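Local structure of putative adhesin (Bacteroides fragilis NCTC 9343, 3PET) at residues A[110-115]-A[122-127]; A[151-156]-A[161-166]; A[19-24]-A[40-45]. The protein is of unproven function but probably acts in cell adhesion as a lipoprotein built on a right-handed beta-helix. All blocks are in the same frame, centred on the assembly; numbering follows the deposited sequence.

The three contacts sample a right-handed beta-helix along its length, all within the adhesin head domain. Along the chain contact 3 (19-24 with 40-45) comes first, contact 1 (110-115 with 122-127) second and contact 2 (151-156 with 161-166) last. The centres of contacts 1 and 2 lie about 10 Å apart, and the two contacts touch, Leu127 CD2 meeting Leu166 CD1 at 3.9 Å. Strand 131-136 lies between 111-116 and 147-155, and strand 142-145 between 122-128 and 161-168, so both are cross-sections of one continuous stack. Contact 3 is about 16 Å from contact 1 and about 26 Å from contact 2, centre to centre, across the chain's centre from contact 2.

Contact 1 of 3, residues A[110-115]-A[122-127]; sequences DNLDIE and VDIQSL
Leu112 is the first residue of 110-115 to reach the facing segment, and it does so with a single branch. The side chain starts inward, and with CG anti to the backbone N (chi1 180°) CD2 comes to 3.8 Å from CD1 of Leu127. The two leucines cross obliquely, so that CD2 of Leu112 is close to both methyls of its partner. The same CD2 is 4.3 Å from CD1 of Ile124, a looser touch, so one methyl serves both residues.

Asp113, next in line, turns to the outside, where its OD1 is hydrogen-bonded to Asn133 ND2 on the neighbouring strand 131-136. Ile114 returns to the interior. In the conformer described here, one of two deposited, its CD1 approaches CD1 of Ile124 at 3.6 Å, the two isoleucines meeting tip to tip. This closest approach therefore belongs to one conformer and may not hold for the other. The second branch is used too: CG2 of Ile114 lies 4.2 Å from CG1 of Val122. Glu115 faces outward again, against Asn133 and Gln135.

No hydrogen bond joins the segments, whose strand axes come no nearer than 10.4 Å and run nearly antiparallel, at 160°. They are two walls facing each other across an apolar filling, not partners in one sheet. Leu127 can join that filling because the chain turns a corner at Ser126. Hydrogen bonding is left to the stacked coils: Leu112 pairs through its backbone with Lys131 and Asn133. Interior aliphatic residues stack in the same direction, Ile114 on Leu132 and Ile124 between Ile103 and Leu144, the construction characteristic of a right-handed parallel beta-helix.

Contact 2 of 3, residues A[151-156]-A[161-166]; sequences AALHSK and IEAGNL
Leu166 N donates to Ala163 O at 3.2 Å, closing a type I beta turn, and the side chains at both ends of that turn meet the segment 151-156. The turn carries the chain round a corner at Gly164 and Asn165. Its Gly164 O accepts a hydrogen bond from Asn184 ND2 and a weak one from Lys202 NZ, so coils further along help to hold the corner.

Several of the pairs across the interior set a long side chain against a small one. CD2 of Leu166 rests against CB of Ala151 at 3.9 Å. Leu153 reaches the other way: with chi2 near 175° its branch CD1 extends to CB of Ala163, 4.0 Å off. Ile161 makes the largest contribution. Its CG1 lies anti to the carbonyl carbon (chi1 -61°) and the chain then runs out straight, carrying CD1 to within 4.0 Å of CB of Ser155 and of CB of Leu153. This methyl also comes against the backbone at His154 N, while the His154 side chain leaves for the outer surface. The small Ala151, Ser155 and Ala163 are what these longer chains meet, with the strand axes 9.1 Å apart at their closest.

Between its neighbours, strand 151-155 lies with 131-136 on one side and 171-175 on the other, Ala152 bonding through its backbone to Leu132 and Val134, and Ala151 to Ala170 and Glu172. Strand 161-163, running nearly antiparallel across the interior, is flanked in the same way by 142-145 and 181-185; Leu153 packs on Leu144 from the former and on Ile181 and Cys183 from the latter.

Contact 3 of 3, residues A[19-24]-A[40-45]; sequences KEFNKI and GKTDLQ
Thr42 meets Glu20 and Phe21 with separate branches, toward the N-terminal end of the right-handed beta-helix, where loop residues leading into strands 23-24 and 43-45 come together. The contact combines an apolar touch, a close passage of a hydroxyl along a side chain, and a shared water.

The apolar part belongs to CG2 of Thr42. It lies 3.4 Å from CE2 of Phe21, approaching the ring obliquely. Phe21 holds its CG between the backbone N and the carbonyl carbon (chi1 56°), which turns the ring inward, where Val60, Leu65 and Ile85 pack round it. Thr42 thus touches a ring already seated among strands 56-61, 64-69 and 82-87. The same methyl passes 3.7 Å from the backbone oxygen of Lys19, so CG2 is bordered by residues on both sides of Glu20.

The hydroxyl branch passes alongside the aliphatic part of Glu20. With CG2 anti to the backbone N, OG1 of Thr42 is set anti to the carbonyl carbon and lies 3.3 Å from CG of Glu20. The two side chains cross at about a right angle, and Pro88 packs against both.

Water supplies the polar link. One molecule sits 2.7 Å from Thr42 OG1 and donates to Gly40 O at 2.8 Å; its further bond to Glu20 OE1 is weak. Glu20 extends beyond CG to reach it, but it also touches a crystal neighbour, so its pose may partly reflect the lattice.

Further along 19-24, where the strand begins, Lys23 NZ donates to Asn22 OD1 at 3.2 Å, meeting the oxygen at a C=O...N angle of 133° and tilted 23° from the carbonyl plane.

Contact 1 of 3, residues A[110-115]-A[122-127]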
ATOM      1  N   ASP A 110      24.064 -10.593 -12.164  1.00 24.75           N
ATOM      2  CA  ASP A 110      24.483  -9.340 -12.774  1.00 25.87           C
ATOM      3  C   ASP A 110      23.375  -8.287 -12.543  1.00 30.13           C
ATOM      4  O   ASP A 110      23.617  -7.277 -11.894  1.00 30.26           O
ATOM      5  CB  ASP A 110      24.817  -9.510 -14.275  1.00 29.06           C
ATOM      6  CG  ASP A 110      23.935 -10.487 -15.061  1.00 48.14           C
ATOM      7  OD1 ASP A 110      22.757 -10.699 -14.656  1.00 48.54           O
ATOM      8  OD2 ASP A 110      24.418 -11.033 -16.085  1.00 56.85           O
ATOM      9  N   ASN A 111      22.156  -8.553 -13.034  1.00 26.86           N
ATOM     10  CA  ASN A 111      21.005  -7.648 -12.912  1.00 25.45           C
ATOM     11  C   ASN A 111      19.866  -8.345 -12.236  1.00 28.37           C
ATOM     12  O   ASN A 111      19.542  -9.471 -12.599  1.00 27.58           O
ATOM     13  CB  ASN A 111      20.527  -7.160 -14.292  1.00 23.82           C
ATOM     14  CG  ASN A 111      21.637  -6.649 -15.179  1.00 50.49           C
ATOM     15  OD1 ASN A 111      22.300  -5.658 -14.879  1.00 38.65           O
ATOM     16  ND2 ASN A 111      21.907  -7.359 -16.262  1.00 44.28           N
ATOM     17  N   LEU A 112      19.243  -7.682 -11.264  1.00 23.23           N
ATOM     18  CA  LEU A 112      18.079  -8.226 -10.599  1.00 20.77           C
ATOM     19  C   LEU A 112      16.947  -7.230 -10.716  1.00 24.28           C
ATOM     20  O   LEU A 112      17.114  -6.061 -10.367  1.00 23.30           O
ATOM     21  CB  LEU A 112      18.364  -8.587  -9.131  1.00 19.21           C
ATOM     22  CG  LEU A 112      17.179  -9.171  -8.334  1.00 21.32           C
ATOM     23  CD1 LEU A 112      16.696 -10.544  -8.915  1.00 21.16           C
ATOM     24  CD2 LEU A 112      17.520  -9.289  -6.865  1.00 19.42           C
ATOM     25  N   ASP A 113      15.796  -7.695 -11.212  1.00 20.09           N
ATOM     26  CA  ASP A 113      14.605  -6.874 -11.337  1.00 20.14           C
ATOM     27  C   ASP A 113      13.504  -7.443 -10.401  1.00 23.75           C
ATOM     28  O   ASP A 113      13.094  -8.597 -10.557  1.00 23.49           O
ATOM     29  CB  ASP A 113      14.149  -6.824 -12.815  1.00 22.77           C
ATOM     30  CG  ASP A 113      13.034  -5.861 -13.134  1.00 38.13           C
ATOM     31  OD1 ASP A 113      12.722  -4.999 -12.275  1.00 39.79           O
ATOM     32  OD2 ASP A 113      12.497  -5.932 -14.258  1.00 49.98           O
ATOM     33  N   ILE A 114      13.079  -6.637  -9.412  1.00 17.42           N
ATOM     34  CA  ILE A 114      12.029  -7.030  -8.471  0.50 16.49           C
ATOM     35  C   ILE A 114      10.807  -6.171  -8.735  1.00 20.46           C
ATOM     36  O   ILE A 114      10.887  -4.930  -8.657  1.00 18.25           O
ATOM     37  CB  ILE A 114      12.462  -6.974  -6.980  0.50 19.35           C
ATOM     38  CG1 ILE A 114      13.758  -7.777  -6.736  0.50 19.90           C
ATOM     39  CG2 ILE A 114      11.319  -7.459  -6.052  0.50 18.85           C
ATOM     40  CD1 ILE A 114      14.584  -7.213  -5.684  0.50 27.95           C
ATOM     41  N   GLU A 115       9.676  -6.844  -9.069  1.00 17.79           N
ATOM     42  CA  GLU A 115       8.385  -6.201  -9.329  1.00 19.26           C
ATOM     43  C   GLU A 115       7.387  -6.823  -8.345  1.00 24.85           C
ATOM     44  O   GLU A 115       6.987  -7.980  -8.521  1.00 24.73           O
ATOM     45  CB  GLU A 115       7.920  -6.344 -10.806  1.00 20.62           C
ATOM     46  CG  GLU A 115       8.937  -5.914 -11.866  1.00 30.47           C
ATOM     47  CD  GLU A 115       9.095  -4.425 -12.145  1.00 54.75           C
ATOM     48  OE1 GLU A 115       8.074  -3.751 -12.417  1.00 52.27           O
ATOM     49  OE2 GLU A 115      10.252  -3.946 -12.157  1.00 41.04           O
ATOM     50  N   VAL A 122       8.932  -8.819   0.600  1.00 18.43           N
ATOM     51  CA  VAL A 122      10.055  -9.363  -0.160  1.00 17.70           C
ATOM     52  C   VAL A 122      11.266  -9.183   0.762  1.00 21.96           C
ATOM     53  O   VAL A 122      11.514  -8.074   1.253  1.00 19.81           O
ATOM     54  CB  VAL A 122      10.260  -8.750  -1.574  1.00 21.12           C
ATOM     55  CG1 VAL A 122      11.476  -9.369  -2.282  1.00 20.31           C
ATOM     56  CG2 VAL A 122       9.015  -8.928  -2.434  1.00 21.04           C
ATOM     57  N   ASP A 123      11.982 -10.257   1.041  1.00 18.26           N
ATOM     58  CA  ASP A 123      13.135 -10.198   1.940  1.00 18.39           C
ATOM     59  C   ASP A 123      14.298 -10.908   1.275  1.00 20.89           C
ATOM     60  O   ASP A 123      14.278 -12.128   1.158  1.00 20.51           O
ATOM     61  CB  ASP A 123      12.775 -10.823   3.313  1.00 21.12           C
ATOM     62  CG  ASP A 123      13.796 -10.616   4.429  1.00 33.83           C
ATOM     63  OD1 ASP A 123      14.977 -10.373   4.121  1.00 34.01           O
ATOM     64  OD2 ASP A 123      13.417 -10.750   5.608  1.00 45.50           O
ATOM     65  N   ILE A 124      15.278 -10.135   0.792  1.00 17.80           N
ATOM     66  CA  ILE A 124      16.450 -10.666   0.085  1.00 18.21           C
ATOM     67  C   ILE A 124      17.683 -10.355   0.903  1.00 23.27           C
ATOM     68  O   ILE A 124      17.973  -9.193   1.184  1.00 21.66           O
ATOM     69  CB  ILE A 124      16.524 -10.128  -1.371  1.00 20.68           C
ATOM     70  CG1 ILE A 124      15.277 -10.629  -2.171  1.00 20.68           C
ATOM     71  CG2 ILE A 124      17.850 -10.510  -2.067  1.00 21.34           C
ATOM     72  CD1 ILE A 124      15.022  -9.888  -3.385  1.00 26.72           C
ATOM     73  N   GLN A 125      18.400 -11.424   1.265  1.00 21.66           N
ATOM     74  CA  GLN A 125      19.597 -11.396   2.100  0.50 21.34           C
ATOM     75  C   GLN A 125      20.813 -11.840   1.307  1.00 24.68           C
ATOM     76  O   GLN A 125      20.689 -12.731   0.457  1.00 21.94           O
ATOM     77  CB  GLN A 125      19.392 -12.317   3.318  0.50 22.94           C
ATOM     78  CG  GLN A 125      18.147 -11.966   4.144  0.50 32.35           C
ATOM     79  CD  GLN A 125      17.864 -12.943   5.261  0.50 37.21           C
ATOM     80  OE1 GLN A 125      16.819 -13.615   5.293  0.50 19.70           O
ATOM     81  NE2 GLN A 125      18.761 -13.002   6.237  0.50 29.24           N
ATOM     82  N   SER A 126      21.991 -11.225   1.593  1.00 22.06           N
ATOM     83  CA  SER A 126      23.281 -11.532   0.965  1.00 22.37           C
ATOM     84  C   SER A 126      23.194 -11.430  -0.562  1.00 25.77           C
ATOM     85  O   SER A 126      23.587 -12.357  -1.287  1.00 25.56           O
ATOM     86  CB  SER A 126      23.788 -12.916   1.383  1.00 24.02           C
ATOM     87  OG  SER A 126      23.735 -13.077   2.788  1.00 35.26           O
ATOM     88  N   LEU A 127      22.678 -10.300  -1.037  1.00 19.21           N
ATOM     89  CA  LEU A 127      22.597 -10.046  -2.469  1.00 18.29           C
ATOM     90  C   LEU A 127      23.927  -9.460  -2.971  1.00 23.41           C
ATOM     91  O   LEU A 127      24.454  -8.534  -2.362  1.00 24.26           O
ATOM     92  CB  LEU A 127      21.423  -9.074  -2.759  1.00 17.05           C
ATOM     93  CG  LEU A 127      21.257  -8.585  -4.216  1.00 20.42           C
ATOM     94  CD1 LEU A 127      20.941  -9.740  -5.191  1.00 18.27           C
ATOM     95  CD2 LEU A 127      20.238  -7.455  -4.293  1.00 21.36           C
TER

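Contact 2 of 3, residues A[151-156]-A[161-166]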
ATOM      1  N   ALA A 151      21.506   0.861  -7.607  1.00 19.90           N
ATOM      2  CA  ALA A 151      20.221   0.425  -7.030  1.00 17.92           C
ATOM      3  C   ALA A 151      19.147   1.463  -7.325  1.00 20.01           C
ATOM      4  O   ALA A 151      19.237   2.612  -6.867  1.00 18.21           O
ATOM      5  CB  ALA A 151      20.343   0.190  -5.525  1.00 18.20           C
ATOM      6  N   ALA A 152      18.170   1.072  -8.141  1.00 15.17           N
ATOM      7  CA  ALA A 152      17.017   1.891  -8.483  1.00 15.83           C
ATOM      8  C   ALA A 152      15.877   1.395  -7.608  1.00 18.75           C
ATOM      9  O   ALA A 152      15.517   0.214  -7.676  1.00 19.22           O
ATOM     10  CB  ALA A 152      16.692   1.777  -9.982  1.00 16.87           C
ATOM     11  N   LEU A 153      15.408   2.247  -6.689  1.00 13.62           N
ATOM     12  CA  LEU A 153      14.381   1.902  -5.693  1.00 12.49           C
ATOM     13  C   LEU A 153      13.182   2.790  -5.891  1.00 19.95           C
ATOM     14  O   LEU A 153      13.260   3.992  -5.606  1.00 18.27           O
ATOM     15  CB  LEU A 153      14.965   2.055  -4.260  1.00 11.77           C
ATOM     16  CG  LEU A 153      16.305   1.338  -3.981  1.00 15.39           C
ATOM     17  CD1 LEU A 153      16.837   1.671  -2.581  1.00 14.13           C
ATOM     18  CD2 LEU A 153      16.181  -0.188  -4.147  1.00 16.41           C
ATOM     19  N   HIS A 154      12.087   2.225  -6.430  1.00 18.61           N
ATOM     20  CA  HIS A 154      10.890   2.990  -6.756  1.00 19.82           C
ATOM     21  C   HIS A 154       9.692   2.394  -6.041  1.00 23.16           C
ATOM     22  O   HIS A 154       9.219   1.308  -6.386  1.00 22.80           O
ATOM     23  CB  HIS A 154      10.659   3.039  -8.291  1.00 21.52           C
ATOM     24  CG  HIS A 154      11.844   3.523  -9.068  1.00 26.15           C
ATOM     25  ND1 HIS A 154      12.309   4.834  -8.962  1.00 28.82           N
ATOM     26  CD2 HIS A 154      12.633   2.853  -9.936  1.00 28.56           C
ATOM     27  CE1 HIS A 154      13.369   4.905  -9.747  1.00 28.45           C
ATOM     28  NE2 HIS A 154      13.601   3.739 -10.358  1.00 28.94           N
ATOM     29  N   SER A 155       9.216   3.099  -5.022  1.00 17.55           N
ATOM     30  CA  SER A 155       8.075   2.634  -4.248  1.00 16.46           C
ATOM     31  C   SER A 155       6.836   3.354  -4.724  1.00 21.52           C
ATOM     32  O   SER A 155       6.873   4.571  -4.910  1.00 21.86           O
ATOM     33  CB  SER A 155       8.323   2.825  -2.755  1.00 16.69           C
ATOM     34  OG  SER A 155       8.631   4.173  -2.424  1.00 18.32           O
ATOM     35  N   LYS A 156       5.751   2.598  -4.979  1.00 17.67           N
ATOM     36  CA  LYS A 156       4.486   3.143  -5.511  1.00 17.43           C
ATOM     37  C   LYS A 156       3.242   2.640  -4.784  1.00 18.77           C
ATOM     38  O   LYS A 156       2.163   3.168  -5.019  1.00 19.52           O
ATOM     39  CB  LYS A 156       4.339   2.813  -7.014  1.00 19.41           C
ATOM     40  CG  LYS A 156       5.414   3.454  -7.883  1.00 26.63           C
ATOM     41  CD  LYS A 156       5.469   2.850  -9.275  1.00 31.43           C
ATOM     42  CE  LYS A 156       6.470   3.601 -10.116  1.00 35.09           C
ATOM     43  NZ  LYS A 156       6.572   3.062 -11.496  1.00 45.95           N
ATOM     44  N   ILE A 161      10.606   0.378   1.582  1.00 16.64           N
ATOM     45  CA  ILE A 161      11.773  -0.257   0.987  1.00 15.70           C
ATOM     46  C   ILE A 161      12.824  -0.126   2.065  1.00 20.74           C
ATOM     47  O   ILE A 161      13.231   0.992   2.390  1.00 20.23           O
ATOM     48  CB  ILE A 161      12.245   0.279  -0.396  1.00 17.42           C
ATOM     49  CG1 ILE A 161      11.154   0.099  -1.455  1.00 15.46           C
ATOM     50  CG2 ILE A 161      13.558  -0.466  -0.807  1.00 14.85           C
ATOM     51  CD1 ILE A 161      11.549   0.542  -2.893  1.00 14.35           C
ATOM     52  N   GLU A 162      13.207  -1.242   2.648  1.00 17.67           N
ATOM     53  CA  GLU A 162      14.189  -1.257   3.720  0.50 18.15           C
ATOM     54  C   GLU A 162      15.524  -1.769   3.141  1.00 22.26           C
ATOM     55  O   GLU A 162      15.820  -2.965   3.154  1.00 21.39           O
ATOM     56  CB  GLU A 162      13.654  -2.070   4.919  0.50 19.71           C
ATOM     57  CG  GLU A 162      12.404  -1.423   5.520  0.50 27.36           C
ATOM     58  CD  GLU A 162      11.492  -2.230   6.429  0.50 39.77           C
ATOM     59  OE1 GLU A 162      11.613  -3.476   6.458  0.50 33.87           O
ATOM     60  OE2 GLU A 162      10.607  -1.613   7.069  0.50 31.91           O
ATOM     61  N   ALA A 163      16.301  -0.841   2.576  1.00 19.54           N
ATOM     62  CA  ALA A 163      17.578  -1.156   1.921  1.00 18.26           C
ATOM     63  C   ALA A 163      18.762  -0.377   2.537  1.00 20.15           C
ATOM     64  O   ALA A 163      19.734  -0.061   1.844  1.00 19.94           O
ATOM     65  CB  ALA A 163      17.453  -0.855   0.426  1.00 18.63           C
ATOM     66  N   GLY A 164      18.694  -0.126   3.846  1.00 16.94           N
ATOM     67  CA  GLY A 164      19.774   0.529   4.589  1.00 17.03           C
ATOM     68  C   GLY A 164      21.037  -0.319   4.637  1.00 20.12           C
ATOM     69  O   GLY A 164      22.148   0.219   4.682  1.00 20.39           O
ATOM     70  N   ASN A 165      20.876  -1.651   4.608  1.00 17.76           N
ATOM     71  CA  ASN A 165      22.003  -2.605   4.606  1.00 18.48           C
ATOM     72  C   ASN A 165      22.312  -3.131   3.201  1.00 21.50           C
ATOM     73  O   ASN A 165      23.025  -4.127   3.052  1.00 20.38           O
ATOM     74  CB  ASN A 165      21.762  -3.748   5.576  1.00 26.11           C
ATOM     75  CG  ASN A 165      21.657  -3.248   6.989  1.00 49.24           C
ATOM     76  OD1 ASN A 165      22.389  -2.348   7.400  1.00 34.19           O
ATOM     77  ND2 ASN A 165      20.702  -3.764   7.736  1.00 46.46           N
ATOM     78  N   LEU A 166      21.796  -2.431   2.171  1.00 18.20           N
ATOM     79  CA  LEU A 166      22.141  -2.699   0.798  1.00 19.20           C
ATOM     80  C   LEU A 166      23.092  -1.586   0.384  1.00 22.84           C
ATOM     81  O   LEU A 166      22.639  -0.475   0.099  1.00 20.89           O
ATOM     82  CB  LEU A 166      20.931  -2.822  -0.138  1.00 18.95           C
ATOM     83  CG  LEU A 166      21.346  -3.129  -1.588  1.00 24.23           C
ATOM     84  CD1 LEU A 166      21.347  -4.630  -1.871  1.00 23.56           C
ATOM     85  CD2 LEU A 166      20.534  -2.365  -2.529  1.00 30.05           C
TER

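Contact 3 of 3, residues A[19-24]-A[40-45]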
ATOM      1  N   LYS A  19      12.073 -27.053 -16.597  1.00 25.91           N
ATOM      2  CA  LYS A  19      13.203 -26.612 -17.409  1.00 26.24           C
ATOM      3  C   LYS A  19      13.915 -25.483 -16.662  1.00 29.00           C
ATOM      4  O   LYS A  19      13.287 -24.835 -15.818  1.00 27.27           O
ATOM      5  CB  LYS A  19      12.709 -26.088 -18.771  1.00 29.40           C
ATOM      6  CG  LYS A  19      12.365 -27.157 -19.785  1.00 51.00           C
ATOM      7  CD  LYS A  19      12.333 -26.536 -21.173  1.00 65.35           C
ATOM      8  CE  LYS A  19      11.538 -27.343 -22.155  1.00 86.36           C
ATOM      9  NZ  LYS A  19      11.165 -26.515 -23.324  1.00100.06           N
ATOM     10  N   GLU A  20      15.184 -25.207 -16.986  1.00 26.61           N
ATOM     11  CA  GLU A  20      15.880 -24.120 -16.300  1.00 25.10           C
ATOM     12  C   GLU A  20      15.255 -22.758 -16.676  1.00 27.38           C
ATOM     13  O   GLU A  20      14.790 -22.557 -17.797  1.00 27.36           O
ATOM     14  CB  GLU A  20      17.385 -24.147 -16.559  1.00 26.42           C
ATOM     15  CG  GLU A  20      18.128 -23.128 -15.696  1.00 28.66           C
ATOM     16  CD  GLU A  20      19.638 -23.161 -15.788  1.00 35.07           C
ATOM     17  OE1 GLU A  20      20.185 -24.187 -16.245  1.00 22.92           O
ATOM     18  OE2 GLU A  20      20.279 -22.170 -15.375  1.00 31.51           O
ATOM     19  N   PHE A  21      15.193 -21.866 -15.688  1.00 22.63           N
ATOM     20  CA  PHE A  21      14.641 -20.519 -15.787  1.00 20.43           C
ATOM     21  C   PHE A  21      15.553 -19.575 -15.019  1.00 23.18           C
ATOM     22  O   PHE A  21      16.301 -20.028 -14.139  1.00 22.03           O
ATOM     23  CB  PHE A  21      13.190 -20.484 -15.211  1.00 20.48           C
ATOM     24  CG  PHE A  21      13.098 -20.974 -13.783  1.00 19.93           C
ATOM     25  CD1 PHE A  21      13.388 -20.124 -12.721  1.00 20.74           C
ATOM     26  CD2 PHE A  21      12.814 -22.310 -13.506  1.00 21.01           C
ATOM     27  CE1 PHE A  21      13.380 -20.600 -11.406  1.00 21.65           C
ATOM     28  CE2 PHE A  21      12.804 -22.780 -12.189  1.00 22.47           C
ATOM     29  CZ  PHE A  21      13.087 -21.925 -11.155  1.00 19.99           C
ATOM     30  N   ASN A  22      15.455 -18.276 -15.307  1.00 19.94           N
ATOM     31  CA  ASN A  22      16.215 -17.255 -14.575  1.00 20.39           C
ATOM     32  C   ASN A  22      15.262 -16.140 -14.108  1.00 24.06           C
ATOM     33  O   ASN A  22      15.706 -15.100 -13.622  1.00 23.89           O
ATOM     34  CB  ASN A  22      17.378 -16.703 -15.420  1.00 17.98           C
ATOM     35  CG  ASN A  22      16.981 -15.955 -16.667  1.00 37.06           C
ATOM     36  OD1 ASN A  22      15.843 -15.998 -17.152  1.00 29.99           O
ATOM     37  ND2 ASN A  22      17.919 -15.263 -17.240  1.00 37.25           N
ATOM     38  N   LYS A  23      13.946 -16.375 -14.254  1.00 19.50           N
ATOM     39  CA  LYS A  23      12.902 -15.437 -13.851  1.00 17.77           C
ATOM     40  C   LYS A  23      11.736 -16.189 -13.246  1.00 20.81           C
ATOM     41  O   LYS A  23      11.446 -17.316 -13.643  1.00 18.91           O
ATOM     42  CB  LYS A  23      12.408 -14.562 -15.028  1.00 19.21           C
ATOM     43  CG  LYS A  23      13.442 -13.586 -15.582  1.00 27.95           C
ATOM     44  CD  LYS A  23      12.910 -12.771 -16.772  1.00 37.82           C
ATOM     45  CE  LYS A  23      12.775 -13.490 -18.132  1.00 44.79           C
ATOM     46  NZ  LYS A  23      14.088 -13.899 -18.742  1.00 42.55           N
ATOM     47  N   ILE A  24      11.071 -15.550 -12.272  1.00 17.71           N
ATOM     48  CA  ILE A  24       9.911 -16.100 -11.580  1.00 16.66           C
ATOM     49  C   ILE A  24       8.764 -15.122 -11.734  1.00 22.29           C
ATOM     50  O   ILE A  24       8.939 -13.919 -11.489  1.00 21.18           O
ATOM     51  CB  ILE A  24      10.202 -16.400 -10.074  1.00 18.92           C
ATOM     52  CG1 ILE A  24      11.352 -17.441  -9.897  1.00 17.79           C
ATOM     53  CG2 ILE A  24       8.894 -16.857  -9.317  1.00 18.48           C
ATOM     54  CD1 ILE A  24      12.081 -17.306  -8.531  1.00 21.42           C
ATOM     55  N   GLY A  40      24.351 -26.731  -9.945  1.00 27.30           N
ATOM     56  CA  GLY A  40      23.772 -26.583 -11.280  1.00 27.53           C
ATOM     57  C   GLY A  40      22.347 -27.080 -11.468  1.00 29.85           C
ATOM     58  O   GLY A  40      21.888 -27.225 -12.601  1.00 30.92           O
ATOM     59  N   LYS A  41      21.624 -27.318 -10.375  1.00 24.43           N
ATOM     60  CA  LYS A  41      20.276 -27.875 -10.456  1.00 22.94           C
ATOM     61  C   LYS A  41      19.146 -26.843 -10.468  1.00 23.82           C
ATOM     62  O   LYS A  41      19.262 -25.779  -9.869  1.00 23.02           O
ATOM     63  CB  LYS A  41      20.059 -28.845  -9.293  1.00 25.98           C
ATOM     64  CG  LYS A  41      20.831 -30.150  -9.506  1.00 33.24           C
ATOM     65  CD  LYS A  41      20.487 -31.223  -8.492  1.00 41.92           C
ATOM     66  CE  LYS A  41      21.316 -32.482  -8.669  1.00 51.27           C
ATOM     67  NZ  LYS A  41      21.396 -32.946 -10.086  1.00 63.59           N
ATOM     68  N   THR A  42      18.053 -27.179 -11.161  1.00 19.63           N
ATOM     69  CA  THR A  42      16.812 -26.401 -11.208  1.00 19.67           C
ATOM     70  C   THR A  42      15.725 -27.269 -10.580  1.00 24.26           C
ATOM     71  O   THR A  42      15.620 -28.441 -10.915  1.00 23.97           O
ATOM     72  CB  THR A  42      16.461 -25.920 -12.631  1.00 26.40           C
ATOM     73  OG1 THR A  42      17.496 -25.050 -13.056  1.00 24.65           O
ATOM     74  CG2 THR A  42      15.142 -25.166 -12.687  1.00 24.61           C
ATOM     75  N   ASP A  43      14.955 -26.717  -9.636  1.00 21.58           N
ATOM     76  CA  ASP A  43      13.917 -27.508  -8.994  1.00 21.16           C
ATOM     77  C   ASP A  43      12.796 -26.630  -8.451  1.00 23.63           C
ATOM     78  O   ASP A  43      12.995 -25.458  -8.127  1.00 21.68           O
ATOM     79  CB  ASP A  43      14.514 -28.387  -7.865  1.00 23.60           C
ATOM     80  CG  ASP A  43      13.554 -29.468  -7.380  1.00 36.09           C
ATOM     81  OD1 ASP A  43      12.976 -30.195  -8.248  1.00 33.49           O
ATOM     82  OD2 ASP A  43      13.282 -29.511  -6.160  1.00 39.90           O
ATOM     83  N   LEU A  44      11.596 -27.210  -8.411  1.00 19.73           N
ATOM     84  CA  LEU A  44      10.409 -26.590  -7.869  1.00 19.17           C
ATOM     85  C   LEU A  44       9.691 -27.598  -7.027  1.00 22.81           C
ATOM     86  O   LEU A  44       9.352 -28.687  -7.513  1.00 20.09           O
ATOM     87  CB  LEU A  44       9.473 -26.041  -8.975  1.00 18.92           C
ATOM     88  CG  LEU A  44       8.108 -25.519  -8.481  1.00 21.37           C
ATOM     89  CD1 LEU A  44       8.248 -24.231  -7.644  1.00 19.01           C
ATOM     90  CD2 LEU A  44       7.160 -25.324  -9.623  1.00 20.75           C
ATOM     91  N   GLN A  45       9.474 -27.241  -5.746  1.00 19.56           N
ATOM     92  CA  GLN A  45       8.706 -28.069  -4.824  1.00 19.75           C
ATOM     93  C   GLN A  45       7.625 -27.257  -4.200  1.00 22.74           C
ATOM     94  O   GLN A  45       7.853 -26.103  -3.808  1.00 21.66           O
ATOM     95  CB  GLN A  45       9.566 -28.715  -3.728  1.00 21.96           C
ATOM     96  CG  GLN A  45      10.721 -29.525  -4.282  1.00 35.87           C
ATOM     97  CD  GLN A  45      11.429 -30.342  -3.251  1.00 57.34           C
ATOM     98  OE1 GLN A  45      11.491 -30.004  -2.058  1.00 49.29           O
ATOM     99  NE2 GLN A  45      12.013 -31.431  -3.717  1.00 57.21           N
TER
HETATM  100  O   HOH W   1      19.715 -26.293 -14.041  1.00 19.66           O